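Local coordinates for uncharacterized protein (Parabacteroides merdae, PDB 4R7F) that is of unknown function but has immunoglobulin-like beta-sandwich domains, binds magnesium, and contains a region resembling the first domain of the type 9 secretion system plug protein, at residues N222-M227 against D267-G272; M227-N232 against L339-Y344; G272-R277 against N310-N315; N345-F350 against P362-Y367. All coordinates share one frame; numbering follows the deposited sequence. Where two conformers were deposited one is given.

Contact 1. Residues N222-M227 against D267-G272. With MG (magnesium ion), chain G.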
# COMPACT_ATOMS: atom_id res chain seq x y z
N ASN A 222 -8.63 3.53 -15.02
CA ASN A 222 -9.71 3.01 -14.21
C ASN A 222 -9.19 1.76 -13.52
O ASN A 222 -8.12 1.23 -13.89
CB ASN A 222 -10.91 2.65 -15.08
CG ASN A 222 -12.24 2.63 -14.31
OD1 ASN A 222 -12.25 2.57 -13.10
ND2 ASN A 222 -13.34 2.67 -15.02
N GLU A 223 -9.91 1.30 -12.50
CA GLU A 223 -9.58 0.02 -11.88
C GLU A 223 -9.86 -1.04 -12.92
O GLU A 223 -10.81 -0.93 -13.71
CB GLU A 223 -10.37 -0.27 -10.58
CG GLU A 223 -10.33 0.87 -9.53
CD GLU A 223 -8.94 1.27 -9.03
OE1 GLU A 223 -7.91 0.59 -9.30
OE2 GLU A 223 -8.88 2.33 -8.36
N TYR A 224 -8.99 -2.03 -12.93
CA TYR A 224 -9.07 -3.09 -13.90
C TYR A 224 -10.34 -3.86 -13.60
O TYR A 224 -10.84 -3.92 -12.45
CB TYR A 224 -7.85 -4.02 -13.84
CG TYR A 224 -6.58 -3.45 -14.44
CD1 TYR A 224 -5.94 -2.40 -13.86
CD2 TYR A 224 -6.01 -4.01 -15.59
CE1 TYR A 224 -4.77 -1.87 -14.42
CE2 TYR A 224 -4.87 -3.49 -16.15
CZ TYR A 224 -4.23 -2.42 -15.55
OH TYR A 224 -3.08 -1.88 -16.09
N ARG A 225 -10.85 -4.44 -14.68
CA ARG A 225 -11.95 -5.37 -14.63
C ARG A 225 -11.46 -6.67 -14.03
O ARG A 225 -10.28 -7.05 -14.22
CB ARG A 225 -12.48 -5.65 -16.04
CG ARG A 225 -13.11 -4.45 -16.72
CD ARG A 225 -13.21 -4.68 -18.22
NE ARG A 225 -13.48 -3.48 -18.97
CZ ARG A 225 -14.70 -2.98 -19.19
NH1 ARG A 225 -15.79 -3.56 -18.71
NH2 ARG A 225 -14.81 -1.88 -19.91
N ARG A 226 -12.36 -7.36 -13.33
CA ARG A 226 -12.00 -8.62 -12.66
C ARG A 226 -12.97 -9.71 -13.00
O ARG A 226 -14.15 -9.46 -13.30
CB ARG A 226 -11.90 -8.46 -11.14
CG ARG A 226 -10.84 -7.46 -10.68
CD ARG A 226 -11.16 -6.81 -9.34
NE ARG A 226 -11.34 -7.79 -8.25
CZ ARG A 226 -12.34 -7.79 -7.35
NH1 ARG A 226 -13.30 -6.87 -7.37
NH2 ARG A 226 -12.38 -8.73 -6.42
N MSE A 227 -12.44 -10.93 -12.92
CA MSE A 227 -13.11 -12.14 -13.37
C MSE A 227 -12.42 -13.26 -12.64
O MSE A 227 -11.23 -13.16 -12.37
CB MSE A 227 -12.82 -12.02 -14.87
CG MSE A 227 -12.98 -13.22 -15.72
SE MSE A 227 -11.48 -14.42 -15.61
CE MSE A 227 -10.40 -14.18 -17.21
N ASP A 267 -13.31 -0.02 -6.65
CA ASP A 267 -13.22 -1.48 -6.77
C ASP A 267 -11.80 -1.74 -6.30
O ASP A 267 -10.94 -0.87 -6.42
CB ASP A 267 -13.39 -1.95 -8.22
CG ASP A 267 -13.19 -3.47 -8.41
OD1 ASP A 267 -13.54 -4.20 -7.46
OD2 ASP A 267 -12.68 -3.91 -9.49
N GLN A 268 -11.54 -2.91 -5.76
CA GLN A 268 -10.19 -3.24 -5.35
C GLN A 268 -9.62 -4.11 -6.48
O GLN A 268 -10.22 -5.14 -6.81
CB GLN A 268 -10.24 -4.00 -4.03
CG GLN A 268 -8.94 -3.94 -3.24
CD GLN A 268 -8.78 -5.11 -2.29
OE1 GLN A 268 -9.66 -5.96 -2.16
NE2 GLN A 268 -7.64 -5.16 -1.61
N ASP A 269 -8.52 -3.69 -7.11
CA ASP A 269 -7.84 -4.48 -8.13
C ASP A 269 -6.38 -4.74 -7.76
O ASP A 269 -5.91 -4.40 -6.70
CB ASP A 269 -7.95 -3.82 -9.52
CG ASP A 269 -7.10 -2.56 -9.65
OD1 ASP A 269 -6.49 -2.13 -8.65
OD2 ASP A 269 -7.02 -1.99 -10.76
N GLN A 270 -5.65 -5.37 -8.67
CA GLN A 270 -4.24 -5.67 -8.47
C GLN A 270 -3.45 -5.23 -9.72
O GLN A 270 -2.46 -5.84 -10.10
CB GLN A 270 -4.08 -7.14 -8.16
CG GLN A 270 -4.74 -7.57 -6.85
CD GLN A 270 -6.26 -7.83 -6.93
OE1 GLN A 270 -6.80 -8.25 -7.96
NE2 GLN A 270 -6.95 -7.58 -5.82
N ASP A 271 -3.94 -4.15 -10.34
CA ASP A 271 -3.29 -3.43 -11.45
C ASP A 271 -2.81 -4.29 -12.63
O ASP A 271 -1.69 -4.10 -13.11
CB ASP A 271 -2.13 -2.60 -10.92
CG ASP A 271 -2.56 -1.49 -9.94
OD1 ASP A 271 -3.74 -1.03 -9.97
OD2 ASP A 271 -1.66 -1.06 -9.16
N GLY A 272 -3.65 -5.26 -13.02
CA GLY A 272 -3.47 -6.07 -14.20
C GLY A 272 -2.95 -7.46 -13.90
O GLY A 272 -2.84 -8.28 -14.79
MG MG G . -5.75 -0.13 -9.91
O HOH W 1 -5.92 0.75 -12.12
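The magnesium site draws Glu223, at the entry to strand 225-228, against Asp269 and Asp271 of the loop that precedes strand 274-276. Glu223 OE1 reaches the magnesium at 2.4 Å, and its chain is bent at chi2 (-59°) to do so; the other oxygen, OE2, hydrogen-bonds to Tyr264. Asp269 grips the ion through both carboxylate oxygens, OD1 at 2.5 Å and OD2 at 2.4 Å, with its plane almost perpendicular to that of Glu223. Asp271 OD1 supplies the shortest of these bonds, 2.2 Å to the magnesium. The carbonyl O of Gln371 and a water, which donates to Asn222 O, complete the shell. Such a carboxylate-rich site ties the approach to strand 225-228 to a loop without regular structure. The backbone fixes one ligand as well: Tyr224 N gives Asp269 OD2 a nearly straight bond of 2.9 Å (172°) on the anti side of the carboxylate. The Tyr224 ring then lies under the Asp271-Gly272 peptide, with Gly272 N over its centre and Gly272 CA in a CH-pi contact 3.8 Å from the ring centroid. With an alanine in place of Tyr224 the platform would be gone, and the glycine turn beside Asp271 would probably be freer to shift. Within the strand itself, Arg226 NH1 makes a salt bridge with Asp267 OD1 at 2.7 Å, weak as a hydrogen bond and uncertain for the aspartate's second conformer.

Contact 2. Residues M227-N232 against L339-Y344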
# COMPACT_ATOMS: atom_id res chain seq x y z
N MSE A 227 -12.44 -10.93 -12.92
CA MSE A 227 -13.11 -12.14 -13.37
C MSE A 227 -12.42 -13.26 -12.64
O MSE A 227 -11.23 -13.16 -12.37
CB MSE A 227 -12.82 -12.02 -14.87
CG MSE A 227 -12.98 -13.22 -15.72
SE MSE A 227 -11.48 -14.42 -15.61
CE MSE A 227 -10.40 -14.18 -17.21
N GLU A 228 -13.15 -14.32 -12.29
CA GLU A 228 -12.56 -15.48 -11.59
C GLU A 228 -13.27 -16.73 -12.01
O GLU A 228 -14.50 -16.73 -12.11
CB GLU A 228 -12.76 -15.41 -10.08
CG GLU A 228 -12.08 -14.30 -9.33
CD GLU A 228 -12.22 -14.47 -7.82
OE1 GLU A 228 -12.47 -15.62 -7.39
OE2 GLU A 228 -12.10 -13.47 -7.07
N PHE A 229 -12.53 -17.80 -12.19
CA PHE A 229 -13.14 -19.09 -12.48
C PHE A 229 -12.35 -20.19 -11.82
O PHE A 229 -11.48 -20.83 -12.43
CB PHE A 229 -13.35 -19.33 -13.98
CG PHE A 229 -12.08 -19.35 -14.80
CD1 PHE A 229 -11.41 -18.17 -15.14
CD2 PHE A 229 -11.59 -20.55 -15.31
CE1 PHE A 229 -10.27 -18.21 -15.92
CE2 PHE A 229 -10.44 -20.60 -16.08
CZ PHE A 229 -9.77 -19.43 -16.39
N LEU A 230 -12.70 -20.42 -10.56
CA LEU A 230 -12.00 -21.33 -9.69
C LEU A 230 -12.53 -22.76 -9.75
O LEU A 230 -11.88 -23.68 -9.25
CB LEU A 230 -12.10 -20.83 -8.26
CG LEU A 230 -11.63 -19.41 -8.00
CD1 LEU A 230 -11.70 -19.14 -6.50
CD2 LEU A 230 -10.22 -19.18 -8.53
N SER A 231 -13.69 -22.96 -10.37
CA SER A 231 -14.14 -24.30 -10.72
C SER A 231 -15.12 -24.26 -11.87
O SER A 231 -15.56 -23.17 -12.27
CB SER A 231 -14.82 -24.99 -9.52
OG SER A 231 -16.17 -24.61 -9.41
N ASN A 232 -15.46 -25.45 -12.38
CA ASN A 232 -16.56 -25.59 -13.35
C ASN A 232 -17.98 -25.78 -12.76
O ASN A 232 -18.93 -25.96 -13.52
CB ASN A 232 -16.28 -26.72 -14.36
CG ASN A 232 -15.97 -28.06 -13.70
OD1 ASN A 232 -16.43 -28.38 -12.62
ND2 ASN A 232 -15.15 -28.83 -14.37
N LEU A 339 -6.88 -20.01 -20.93
CA LEU A 339 -6.38 -19.50 -19.67
C LEU A 339 -6.48 -20.56 -18.57
O LEU A 339 -7.46 -21.35 -18.50
CB LEU A 339 -7.20 -18.26 -19.25
CG LEU A 339 -7.02 -17.02 -20.13
CD1 LEU A 339 -7.97 -15.91 -19.73
CD2 LEU A 339 -5.59 -16.52 -20.05
N LYS A 340 -5.46 -20.56 -17.72
CA LYS A 340 -5.43 -21.36 -16.51
C LYS A 340 -6.32 -20.73 -15.46
O LYS A 340 -6.33 -19.51 -15.27
CB LYS A 340 -4.00 -21.45 -16.01
CG LYS A 340 -3.72 -22.51 -14.97
CD LYS A 340 -2.24 -22.47 -14.56
CE LYS A 340 -1.80 -23.73 -13.85
NZ LYS A 340 -0.34 -23.97 -13.98
N GLN A 341 -7.06 -21.58 -14.77
CA GLN A 341 -7.98 -21.15 -13.74
C GLN A 341 -7.36 -20.23 -12.68
O GLN A 341 -6.23 -20.48 -12.23
CB GLN A 341 -8.53 -22.36 -13.00
CG GLN A 341 -9.43 -23.25 -13.81
CD GLN A 341 -9.85 -24.43 -12.97
OE1 GLN A 341 -9.07 -25.37 -12.78
NE2 GLN A 341 -11.06 -24.37 -12.43
N GLY A 342 -8.14 -19.24 -12.26
CA GLY A 342 -7.70 -18.28 -11.25
C GLY A 342 -8.50 -16.98 -11.27
O GLY A 342 -9.60 -16.92 -11.83
N SER A 343 -7.94 -15.94 -10.64
CA SER A 343 -8.51 -14.57 -10.62
C SER A 343 -7.70 -13.73 -11.56
O SER A 343 -6.47 -13.65 -11.43
CB SER A 343 -8.43 -13.93 -9.23
OG SER A 343 -8.98 -14.78 -8.24
N TYR A 344 -8.38 -13.08 -12.49
CA TYR A 344 -7.71 -12.23 -13.50
C TYR A 344 -8.16 -10.78 -13.43
O TYR A 344 -9.37 -10.50 -13.36
CB TYR A 344 -7.97 -12.79 -14.92
CG TYR A 344 -7.18 -14.06 -15.23
CD1 TYR A 344 -7.54 -15.30 -14.69
CD2 TYR A 344 -6.07 -14.03 -16.09
CE1 TYR A 344 -6.82 -16.46 -14.98
CE2 TYR A 344 -5.34 -15.16 -16.36
CZ TYR A 344 -5.71 -16.38 -15.80
OH TYR A 344 -4.98 -17.50 -16.10
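Met227 and Tyr344 form an antiparallel hydrogen-bonded pair, followed by the non-hydrogen-bonded pair of Glu228 and Ser343, so that strand 225-228 runs along the beginning of strand 342-352. These strands belong to one sheet of a beta-sandwich; the preceding strand, 332-340, belongs to another, and the chain changes sheets at Gln341. The two bonds of the first pair are unequal. Tyr344 N to Met227 O is short and straight (2.9 Å, 173°), whereas Met227 N to Tyr344 O is weak. Beyond Glu228 the pairing holds for one more bond, from Phe229 N to Gly342 O at 3.1 Å.

Met227, present as selenomethionine, has CG anti to the backbone N (chi1 164°) and then bends, which brings its end alongside Tyr344. Its CE lies 3.6 Å from Tyr344 CB and also meets Leu339 CD1 at 3.9 Å. The selenium makes an oblique Met-aromatic contact, 5.1 Å from the Tyr344 ring centroid. Phe229 packs against the bend where the chain passes from one sheet to the other: one face lies against the Gln341-Gly342 peptide, Leu339 O stands at its edge, and CE1 touches Tyr344 CE1 at 4.0 Å. Val293 and Val251, of the other sheet, also touch this ring. On the face of the sheet that carries Glu228 and Ser343, the Glu228 chain passes beside Ser343 OG, which hydrogen-bonds to Arg277 NH1 in one conformer of that arginine. The far end of Tyr344 closes the bend, its OH donating to Lys340 O at 2.6 Å, in the carbonyl plane and on a lone pair.

Contact 3. Residues G272-R277 against N310-N315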
# COMPACT_ATOMS: atom_id res chain seq x y z
N GLY A 272 -3.65 -5.26 -13.02
CA GLY A 272 -3.47 -6.07 -14.20
C GLY A 272 -2.95 -7.46 -13.90
O GLY A 272 -2.84 -8.28 -14.79
N ARG A 273 -2.67 -7.75 -12.64
CA ARG A 273 -2.18 -9.07 -12.29
C ARG A 273 -3.25 -10.14 -12.34
O ARG A 273 -4.47 -9.86 -12.39
CB ARG A 273 -1.57 -9.06 -10.88
CG ARG A 273 -0.36 -8.15 -10.76
CD ARG A 273 0.09 -8.04 -9.32
NE ARG A 273 1.36 -7.30 -9.26
CZ ARG A 273 1.45 -5.98 -9.20
NH1 ARG A 273 0.36 -5.23 -9.14
NH2 ARG A 273 2.65 -5.41 -9.17
N PHE A 274 -2.78 -11.39 -12.36
CA PHE A 274 -3.64 -12.55 -12.21
C PHE A 274 -3.04 -13.51 -11.20
O PHE A 274 -1.85 -13.42 -10.92
CB PHE A 274 -3.86 -13.26 -13.57
CG PHE A 274 -2.64 -13.93 -14.14
CD1 PHE A 274 -2.22 -15.15 -13.67
CD2 PHE A 274 -1.94 -13.35 -15.16
CE1 PHE A 274 -1.11 -15.74 -14.20
CE2 PHE A 274 -0.86 -13.94 -15.72
CZ PHE A 274 -0.42 -15.13 -15.23
N PHE A 275 -3.85 -14.43 -10.69
CA PHE A 275 -3.44 -15.32 -9.62
C PHE A 275 -4.03 -16.67 -9.91
O PHE A 275 -5.25 -16.79 -10.04
CB PHE A 275 -3.97 -14.81 -8.29
CG PHE A 275 -3.54 -13.40 -8.02
CD1 PHE A 275 -4.31 -12.33 -8.47
CD2 PHE A 275 -2.33 -13.15 -7.39
CE1 PHE A 275 -3.88 -11.03 -8.28
CE2 PHE A 275 -1.93 -11.85 -7.18
CZ PHE A 275 -2.70 -10.80 -7.63
N ILE A 276 -3.17 -17.67 -10.02
CA ILE A 276 -3.61 -19.01 -10.36
C ILE A 276 -4.10 -19.71 -9.08
O ILE A 276 -3.37 -19.83 -8.12
CB ILE A 276 -2.49 -19.81 -11.01
CG1 ILE A 276 -1.98 -19.11 -12.29
CG2 ILE A 276 -2.95 -21.23 -11.28
CD1 ILE A 276 -3.03 -18.85 -13.37
N ARG A 277 -5.37 -20.13 -9.12
CA ARG A 277 -6.11 -20.62 -7.96
C ARG A 277 -7.20 -21.58 -8.49
O ARG A 277 -7.67 -21.43 -9.61
CB ARG A 277 -6.78 -19.46 -7.19
CG ARG A 277 -5.89 -18.29 -6.77
CD ARG A 277 -6.71 -17.16 -6.15
NE ARG A 277 -5.92 -16.25 -5.30
CZ ARG A 277 -6.18 -14.96 -5.19
NH1 ARG A 277 -7.18 -14.45 -5.88
NH2 ARG A 277 -5.45 -14.17 -4.41
N ASN A 310 -5.76 -6.32 -22.32
CA ASN A 310 -4.54 -5.90 -21.68
C ASN A 310 -4.49 -6.39 -20.24
O ASN A 310 -5.51 -6.42 -19.53
CB ASN A 310 -4.47 -4.37 -21.73
CG ASN A 310 -3.21 -3.84 -21.12
OD1 ASN A 310 -3.20 -3.17 -20.07
ND2 ASN A 310 -2.11 -4.16 -21.75
N GLY A 311 -3.29 -6.74 -19.80
CA GLY A 311 -3.05 -7.21 -18.43
C GLY A 311 -1.90 -8.21 -18.43
O GLY A 311 -1.35 -8.52 -19.49
N GLU A 312 -1.56 -8.73 -17.24
CA GLU A 312 -0.47 -9.71 -17.05
C GLU A 312 -0.83 -10.97 -17.88
O GLU A 312 0.03 -11.67 -18.35
CB GLU A 312 -0.23 -10.03 -15.54
CG GLU A 312 1.15 -10.61 -15.13
CD GLU A 312 1.17 -11.47 -13.83
OE1 GLU A 312 0.28 -11.37 -12.96
OE2 GLU A 312 2.10 -12.30 -13.68
N LEU A 313 -2.11 -11.25 -18.07
CA LEU A 313 -2.51 -12.41 -18.88
C LEU A 313 -1.92 -12.46 -20.30
O LEU A 313 -1.81 -13.52 -20.87
CB LEU A 313 -4.03 -12.53 -19.00
CG LEU A 313 -4.85 -11.71 -20.00
CD1 LEU A 313 -6.31 -12.17 -19.93
CD2 LEU A 313 -4.73 -10.21 -19.69
N PHE A 314 -1.60 -11.30 -20.88
CA PHE A 314 -0.83 -11.24 -22.13
C PHE A 314 0.53 -10.55 -21.92
O PHE A 314 1.09 -10.00 -22.86
CB PHE A 314 -1.59 -10.44 -23.15
CG PHE A 314 -2.73 -11.15 -23.74
CD1 PHE A 314 -2.52 -12.15 -24.65
CD2 PHE A 314 -4.03 -10.81 -23.40
CE1 PHE A 314 -3.58 -12.80 -25.22
CE2 PHE A 314 -5.09 -11.48 -23.95
CZ PHE A 314 -4.87 -12.47 -24.87
N ASN A 315 1.03 -10.56 -20.69
CA ASN A 315 2.31 -9.92 -20.37
C ASN A 315 2.33 -8.44 -20.75
O ASN A 315 3.39 -7.86 -21.08
CB ASN A 315 3.44 -10.68 -21.07
CG ASN A 315 3.43 -12.16 -20.71
OD1 ASN A 315 3.11 -13.03 -21.53
ND2 ASN A 315 3.76 -12.44 -19.47
O HOH W 2 -4.07 -10.40 -16.07
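Two hydrogen bonds join Glu312 to the start of strand 274-276. Its backbone N donates to Gly272 O at 2.8 Å, and its OE1 accepts from Phe274 N at 3.1 Å, both nearly straight (166°). Phe274 N approaches the carboxylate on the anti side, somewhat out of its plane. The glutamate is modelled in two conformers, so the carboxylate bond is sure for one of them alone. Gly272 O takes a second donor, a water at 2.8 Å, which in turn accepts from Leu313 N at 2.9 Å; the carbonyl is thus tied directly and through water to successive amides of the short 3-10 segment 312-313.

Glu312 reaches the strand because CG stands anti to the backbone N (chi1 -158°) and the chain continues extended. Its carboxylate lies stacked on the Phe274 ring, the planes 18° apart, with OE1 above the rim of one face. The ring's edge is turned to the backbone of the 3-10 segment, CD2 coming within 3.6 Å of Leu313 N and 4.4 Å of Leu313 CB. Around this, Thr16 and Gln18 of strand 14-21 touch Phe274, and the ring of Tyr344 meets it at a shallow angle. A CB on Gly272 or Gly311 would point at the opposing segment and jam against the preceding carbonyl O.

Strand 274-276 pairs with strand 342-352 through Phe275 N and Arg273 O among others, so the carboxylate probably serves Phe274 N much as a strand carbonyl would. Arg273, bound to Gln270 O and Glu373, lies too far from Glu312 for a salt bridge and probably offsets its charge only weakly.

Contact 4. Residues N345-F350 against P362-Y367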
# COMPACT_ATOMS: atom_id res chain seq x y z
N ASN A 345 -7.19 -9.86 -13.43
CA ASN A 345 -7.46 -8.47 -13.82
C ASN A 345 -7.31 -8.34 -15.35
O ASN A 345 -6.44 -8.96 -15.96
CB ASN A 345 -6.44 -7.50 -13.21
CG ASN A 345 -6.58 -7.26 -11.70
OD1 ASN A 345 -6.08 -6.26 -11.21
ND2 ASN A 345 -7.22 -8.15 -10.98
N TYR A 346 -8.08 -7.44 -15.94
CA TYR A 346 -7.96 -7.18 -17.36
C TYR A 346 -8.61 -5.85 -17.71
O TYR A 346 -9.41 -5.33 -16.96
CB TYR A 346 -8.57 -8.32 -18.20
CG TYR A 346 -10.09 -8.44 -18.16
CD1 TYR A 346 -10.76 -9.07 -17.12
CD2 TYR A 346 -10.86 -7.95 -19.21
CE1 TYR A 346 -12.16 -9.19 -17.13
CE2 TYR A 346 -12.24 -8.05 -19.21
CZ TYR A 346 -12.90 -8.66 -18.18
OH TYR A 346 -14.28 -8.75 -18.25
N GLN A 347 -8.25 -5.32 -18.88
CA GLN A 347 -8.90 -4.15 -19.41
C GLN A 347 -8.68 -4.10 -20.90
O GLN A 347 -7.97 -4.93 -21.50
CB GLN A 347 -8.33 -2.90 -18.77
CG GLN A 347 -6.92 -2.62 -19.20
CD GLN A 347 -6.31 -1.38 -18.55
OE1 GLN A 347 -6.97 -0.59 -17.88
NE2 GLN A 347 -5.01 -1.22 -18.77
N TYR A 348 -9.29 -3.09 -21.49
CA TYR A 348 -9.33 -2.93 -22.91
C TYR A 348 -8.70 -1.60 -23.27
O TYR A 348 -9.17 -0.55 -22.87
CB TYR A 348 -10.79 -2.94 -23.36
CG TYR A 348 -11.53 -4.25 -23.15
CD1 TYR A 348 -11.28 -5.39 -23.94
CD2 TYR A 348 -12.55 -4.34 -22.22
CE1 TYR A 348 -12.00 -6.56 -23.75
CE2 TYR A 348 -13.25 -5.50 -22.03
CZ TYR A 348 -12.98 -6.61 -22.78
OH TYR A 348 -13.75 -7.73 -22.54
N LEU A 349 -7.63 -1.66 -24.05
CA LEU A 349 -6.94 -0.46 -24.47
C LEU A 349 -7.18 -0.24 -25.95
O LEU A 349 -7.22 -1.18 -26.71
CB LEU A 349 -5.44 -0.61 -24.23
CG LEU A 349 -4.93 -0.70 -22.80
CD1 LEU A 349 -3.40 -0.78 -22.85
CD2 LEU A 349 -5.36 0.50 -21.99
N PHE A 350 -7.31 1.02 -26.32
CA PHE A 350 -7.39 1.47 -27.69
C PHE A 350 -6.01 1.98 -28.15
O PHE A 350 -5.40 2.81 -27.47
CB PHE A 350 -8.40 2.62 -27.73
CG PHE A 350 -8.59 3.22 -29.07
CD1 PHE A 350 -9.23 2.51 -30.08
CD2 PHE A 350 -8.13 4.50 -29.34
CE1 PHE A 350 -9.39 3.07 -31.34
CE2 PHE A 350 -8.30 5.06 -30.59
CZ PHE A 350 -8.95 4.35 -31.59
N PRO A 362 -10.78 5.69 -24.03
CA PRO A 362 -11.99 5.43 -24.84
C PRO A 362 -12.92 4.34 -24.27
O PRO A 362 -14.12 4.51 -24.28
CB PRO A 362 -11.42 5.03 -26.20
CG PRO A 362 -10.07 5.66 -26.26
CD PRO A 362 -9.54 5.57 -24.84
N ILE A 363 -12.38 3.26 -23.73
CA ILE A 363 -13.23 2.18 -23.20
C ILE A 363 -13.30 2.09 -21.66
O ILE A 363 -14.35 1.75 -21.09
CB ILE A 363 -12.71 0.86 -23.77
CG1 ILE A 363 -12.83 0.93 -25.30
CG2 ILE A 363 -13.45 -0.34 -23.18
CD1 ILE A 363 -11.88 0.03 -26.04
N GLU A 364 -12.18 2.36 -21.00
CA GLU A 364 -12.10 2.19 -19.56
C GLU A 364 -12.38 3.49 -18.84
O GLU A 364 -12.84 3.48 -17.71
CB GLU A 364 -10.74 1.61 -19.15
CG GLU A 364 -10.46 0.25 -19.77
CD GLU A 364 -11.51 -0.81 -19.48
OE1 GLU A 364 -12.51 -0.57 -18.75
OE2 GLU A 364 -11.33 -1.94 -20.01
N GLY A 365 -12.12 4.61 -19.52
CA GLY A 365 -12.25 5.94 -18.95
C GLY A 365 -11.01 6.34 -18.17
O GLY A 365 -10.14 5.50 -17.88
N ASN A 366 -10.93 7.62 -17.83
CA ASN A 366 -9.80 8.17 -17.11
C ASN A 366 -10.35 8.95 -15.91
O ASN A 366 -10.97 9.99 -16.05
CB ASN A 366 -8.96 9.08 -18.02
CG ASN A 366 -8.07 8.31 -18.98
OD1 ASN A 366 -7.59 7.21 -18.67
ND2 ASN A 366 -7.86 8.88 -20.18
N TYR A 367 -10.07 8.44 -14.72
CA TYR A 367 -10.61 8.95 -13.49
C TYR A 367 -9.46 9.16 -12.57
O TYR A 367 -8.72 8.21 -12.28
CB TYR A 367 -11.54 7.88 -12.89
CG TYR A 367 -12.75 7.57 -13.77
CD1 TYR A 367 -13.88 8.34 -13.71
CD2 TYR A 367 -12.75 6.48 -14.64
CE1 TYR A 367 -14.99 8.07 -14.50
CE2 TYR A 367 -13.87 6.19 -15.41
CZ TYR A 367 -14.98 7.01 -15.34
OH TYR A 367 -16.11 6.77 -16.12
O HOH W 3 -9.56 2.14 -23.81
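Glu364 and Tyr348 make the tight end of a contact in which the loop 362-367 folds back onto strand 342-352, an inner strand of the sandwich sheet that also holds strands 225-228 and 305-310. The glutamate chain is bent at chi2 (-57°), and this brings OE2 to Tyr348 N at 2.8 Å, the amide being met by the anti lone pair of OE2. Gln347 CA lies close by, 3.3 Å from the same oxygen. The buried carboxylate also pairs with two arginines, OE2 with Arg225 NE and OE1 with Arg259 NH2. A leucine in place of Glu364 would probably leave both arginines without their buried counter-charge and Tyr348 N without an acceptor.

Next to this carboxylate the packing turns apolar. Ile363 CG2 meets Tyr348 CB at 3.7 Å, while Val307 and Leu297 also touch Ile363. The other end is looser and wetter. Between Tyr348 O and Ile363 N the two backbones do not bond directly; a water bridges them, donating to the carbonyl at 2.9 Å and accepting from the amide at 3.0 Å. Partly exposed Pro362 ends the contact with its ring lying crosswise to the Phe350 side chain, CG touching Phe350 CB at 3.8 Å.

In the fold
Strand 342-352 is the common thread: contacts 2 and 4 both lie on it, their centres about 21 Å apart, and contacts 1 and 3 pair with it through strands 225-228 and 274-276. Contact 1 holds the magnesium, and its centre is about 10 Å from that of contact 4 and 11 Å from that of contact 3. Asn345 joins these three, its OD1 accepting from Gln270 N at 2.7 Å and from Gly272 N, while its backbone pairs with Arg273. Gly272 and the side chain of Gln347 each lie about 8 Å from the ion, the side chain of Tyr344 about 14 Å. Contacts 2 and 3 meet at Ser343 O and Phe275 N, 2.8 Å apart.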